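Side-chain contact in TRAP dicarboxylate transporter, DctP subunit (Anaerococcus prevoti, PDB 4N91), which binds D-glucuronate as alpha and beta anomers and probably delivers it to a TRAP transporter as its extracytoplasmic solute-binding subunit: residues Y113-S118 with D326-Y331. Residues are numbered along the deposited sequence; the frame is centred on the assembly and turned at random.
Sequences YLFASS and DAIQKY
Ile328, on helix 322-334, packs its two branches against Leu114 and Phe115 and illustrates how one beta-branched residue can hold two consecutive side chains of a loop. Its CG2 methyl does most of the work. Ile328 CG2 approaches the Phe115 ring obliquely, with Phe115 CE1 the nearest ring atom at 3.8 Å, and it also touches Leu114 CD1. The Leu114 and Ile328 side chains cross at about a right angle, meeting at Leu114 CD2 and Ile328 CD1, 3.9 Å apart. Leu114 CD2 has a second role: it sits 3.6 Å above one face of the Phe115 ring, offset toward the rim, and the three apolar groups therefore close on one another. In Leu114 a chi1 of 173° swings CG away from the backbone N and, with chi2 at 64°, helps bring both methyls to Ile328.

Beside this apolar patch the polar link is indirect. A water molecule donates to Leu114 O at 2.8 Å and accepts from Gln329 NE2 at 2.8 Å, joining the loop backbone to the helix. Gln329 OE1 is hydrogen-bonded to Asn332 ND2. Asn332 ND2 also donates to Leu114 O, which is thus gripped by both the water and Asn332, while Asn332 OD1 receives Ala116 N.

This is structural packing in a family 7 solute-binding protein of the periplasmic-binding-protein clan; the Phe115 side chain lies about 14 Å from the bound glucuronate, outside the pocket. The loop leads into helix 118-125, where Ser117 is the N-cap and its OG receives Ala120 N. That helix supplies Val124 to both Phe115 and Ile328. Helix 322-334 also packs on helix 128-135 through Ala327 and Tyr331 against Ile130, while Tyr113, just before Leu114, makes backbone hydrogen bonds with His237 of strand 231-238.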
ATOM      1  N   TYR A 113      -8.979  -4.217  10.060  1.00 16.54           N
ATOM      2  CA  TYR A 113      -9.151  -3.736  11.419  1.00 20.55           C
ATOM      3  C   TYR A 113      -8.094  -4.311  12.338  1.00 22.22           C
ATOM      4  O   TYR A 113      -8.379  -4.756  13.452  1.00 21.50           O
ATOM      5  CB  TYR A 113     -10.564  -4.044  11.896  1.00 20.92           C
ATOM      6  CG  TYR A 113     -11.578  -3.332  11.052  1.00 18.45           C
ATOM      7  CD1 TYR A 113     -11.693  -1.952  11.104  1.00 20.70           C
ATOM      8  CD2 TYR A 113     -12.391  -4.018  10.165  1.00 15.80           C
ATOM      9  CE1 TYR A 113     -12.607  -1.283  10.318  1.00 19.56           C
ATOM     10  CE2 TYR A 113     -13.305  -3.364   9.382  1.00 18.16           C
ATOM     11  CZ  TYR A 113     -13.404  -1.993   9.451  1.00 18.96           C
ATOM     12  OH  TYR A 113     -14.309  -1.323   8.646  1.00 19.73           O
ATOM     13  N   LEU A 114      -6.863  -4.264  11.856  1.00 18.89           N
ATOM     14  CA  LEU A 114      -5.734  -4.822  12.571  1.00 23.20           C
ATOM     15  C   LEU A 114      -5.167  -3.796  13.524  1.00 23.85           C
ATOM     16  O   LEU A 114      -4.866  -4.114  14.678  1.00 23.88           O
ATOM     17  CB  LEU A 114      -4.662  -5.276  11.579  1.00 19.68           C
ATOM     18  CG  LEU A 114      -3.347  -5.722  12.192  1.00 19.78           C
ATOM     19  CD1 LEU A 114      -3.580  -6.966  13.043  1.00 23.36           C
ATOM     20  CD2 LEU A 114      -2.335  -5.974  11.085  1.00 22.27           C
ATOM     21  N   PHE A 115      -5.033  -2.553  13.068  1.00 20.54           N
ATOM     22  CA  PHE A 115      -4.404  -1.531  13.904  1.00 21.49           C
ATOM     23  C   PHE A 115      -5.404  -0.623  14.605  1.00 21.96           C
ATOM     24  O   PHE A 115      -6.395  -0.178  14.011  1.00 23.66           O
ATOM     25  CB  PHE A 115      -3.469  -0.680  13.057  1.00 21.90           C
ATOM     26  CG  PHE A 115      -2.407  -1.475  12.357  1.00 20.82           C
ATOM     27  CD1 PHE A 115      -1.381  -2.060  13.089  1.00 25.88           C
ATOM     28  CD2 PHE A 115      -2.424  -1.617  10.993  1.00 21.93           C
ATOM     29  CE1 PHE A 115      -0.397  -2.792  12.448  1.00 24.24           C
ATOM     30  CE2 PHE A 115      -1.443  -2.339  10.343  1.00 24.80           C
ATOM     31  CZ  PHE A 115      -0.424  -2.932  11.084  1.00 24.89           C
ATOM     32  N   ALA A 116      -5.144  -0.334  15.871  1.00 23.12           N
ATOM     33  CA  ALA A 116      -6.095   0.456  16.648  1.00 27.97           C
ATOM     34  C   ALA A 116      -6.061   1.920  16.241  1.00 30.86           C
ATOM     35  O   ALA A 116      -7.059   2.632  16.393  1.00 29.64           O
ATOM     36  CB  ALA A 116      -5.802   0.315  18.134  1.00 26.03           C
ATOM     37  N   SER A 117      -4.915   2.374  15.743  1.00 25.02           N
ATOM     38  CA  SER A 117      -4.694   3.802  15.487  1.00 28.01           C
ATOM     39  C   SER A 117      -3.575   3.935  14.484  1.00 24.12           C
ATOM     40  O   SER A 117      -2.801   2.991  14.293  1.00 22.91           O
ATOM     41  CB  SER A 117      -4.291   4.529  16.776  1.00 28.35           C
ATOM     42  OG  SER A 117      -2.990   4.148  17.211  1.00 29.32           O
ATOM     43  N   SER A 118      -3.459   5.108  13.865  1.00 22.47           N
ATOM     44  CA  SER A 118      -2.368   5.328  12.925  1.00 26.52           C
ATOM     45  C   SER A 118      -1.048   5.315  13.683  1.00 26.41           C
ATOM     46  O   SER A 118      -0.025   4.860  13.161  1.00 24.69           O
ATOM     47  CB  SER A 118      -2.569   6.620  12.100  1.00 31.30           C
ATOM     48  OG  SER A 118      -2.427   7.779  12.893  1.00 33.74           O
ATOM     49  N   ASP A 326       0.578 -10.964  17.921  1.00 22.19           N
ATOM     50  CA  ASP A 326       0.740 -10.664  19.356  1.00 22.69           C
ATOM     51  C   ASP A 326       1.482  -9.354  19.572  1.00 26.00           C
ATOM     52  O   ASP A 326       1.100  -8.543  20.425  1.00 25.87           O
ATOM     53  CB  ASP A 326       1.508 -11.766  20.081  1.00 25.00           C
ATOM     54  CG  ASP A 326       0.763 -13.081  20.121  1.00 28.96           C
ATOM     55  OD1 ASP A 326      -0.476 -13.093  19.971  1.00 30.64           O
ATOM     56  OD2 ASP A 326       1.438 -14.110  20.299  1.00 30.83           O
ATOM     57  N   ALA A 327       2.552  -9.159  18.812  1.00 23.18           N
ATOM     58  CA  ALA A 327       3.382  -7.981  18.964  1.00 26.21           C
ATOM     59  C   ALA A 327       2.601  -6.743  18.558  1.00 26.56           C
ATOM     60  O   ALA A 327       2.704  -5.698  19.189  1.00 27.78           O
ATOM     61  CB  ALA A 327       4.655  -8.122  18.137  1.00 24.98           C
ATOM     62  N   ILE A 328       1.815  -6.868  17.495  1.00 22.42           N
ATOM     63  CA  ILE A 328       0.965  -5.764  17.035  1.00 22.57           C
ATOM     64  C   ILE A 328      -0.044  -5.385  18.116  1.00 25.99           C
ATOM     65  O   ILE A 328      -0.302  -4.199  18.360  1.00 25.04           O
ATOM     66  CB  ILE A 328       0.274  -6.136  15.723  1.00 20.29           C
ATOM     67  CG1 ILE A 328       1.311  -6.161  14.603  1.00 22.03           C
ATOM     68  CG2 ILE A 328      -0.861  -5.167  15.400  1.00 20.87           C
ATOM     69  CD1 ILE A 328       0.814  -6.768  13.321  1.00 22.75           C
ATOM     70  N   GLN A 329      -0.601  -6.386  18.789  1.00 24.40           N
ATOM     71  CA  GLN A 329      -1.541  -6.099  19.863  1.00 25.47           C
ATOM     72  C   GLN A 329      -0.912  -5.285  20.985  1.00 30.57           C
ATOM     73  O   GLN A 329      -1.581  -4.448  21.595  1.00 29.42           O
ATOM     74  CB  GLN A 329      -2.175  -7.368  20.433  1.00 30.48           C
ATOM     75  CG  GLN A 329      -3.021  -8.132  19.415  1.00 32.32           C
ATOM     76  CD  GLN A 329      -4.000  -7.249  18.641  1.00 31.86           C
ATOM     77  OE1 GLN A 329      -4.580  -6.310  19.179  1.00 30.65           O
ATOM     78  NE2 GLN A 329      -4.183  -7.552  17.375  1.00 34.26           N
ATOM     79  N   LYS A 330       0.364  -5.505  21.269  1.00 26.71           N
ATOM     80  CA  LYS A 330       0.998  -4.723  22.315  1.00 32.41           C
ATOM     81  C   LYS A 330       1.046  -3.259  21.893  1.00 30.31           C
ATOM     82  O   LYS A 330       0.813  -2.355  22.697  1.00 30.56           O
ATOM     83  CB  LYS A 330       2.397  -5.259  22.639  1.00 33.18           C
ATOM     84  CG  LYS A 330       2.371  -6.561  23.431  1.00 42.97           C
ATOM     85  CD  LYS A 330       3.767  -7.113  23.679  1.00 51.31           C
ATOM     86  CE  LYS A 330       4.607  -6.172  24.533  1.00 57.25           C
ATOM     87  NZ  LYS A 330       5.899  -6.802  24.944  1.00 61.31           N
ATOM     88  N   TYR A 331       1.340  -3.016  20.625  1.00 28.46           N
ATOM     89  CA  TYR A 331       1.350  -1.653  20.135  1.00 24.29           C
ATOM     90  C   TYR A 331      -0.057  -1.070  20.135  1.00 28.85           C
ATOM     91  O   TYR A 331      -0.233   0.123  20.384  1.00 26.57           O
ATOM     92  CB  TYR A 331       1.966  -1.563  18.751  1.00 25.72           C
ATOM     93  CG  TYR A 331       3.467  -1.536  18.785  1.00 25.97           C
ATOM     94  CD1 TYR A 331       4.143  -0.413  19.249  1.00 32.29           C
ATOM     95  CD2 TYR A 331       4.210  -2.622  18.348  1.00 25.74           C
ATOM     96  CE1 TYR A 331       5.511  -0.374  19.269  1.00 28.48           C
ATOM     97  CE2 TYR A 331       5.574  -2.590  18.363  1.00 27.05           C
ATOM     98  CZ  TYR A 331       6.221  -1.460  18.827  1.00 29.92           C
ATOM     99  OH  TYR A 331       7.591  -1.432  18.851  1.00 31.48           O
TER
HETATM  100  O   HOH W   1      -6.173  -6.178  16.034  1.00 31.27           O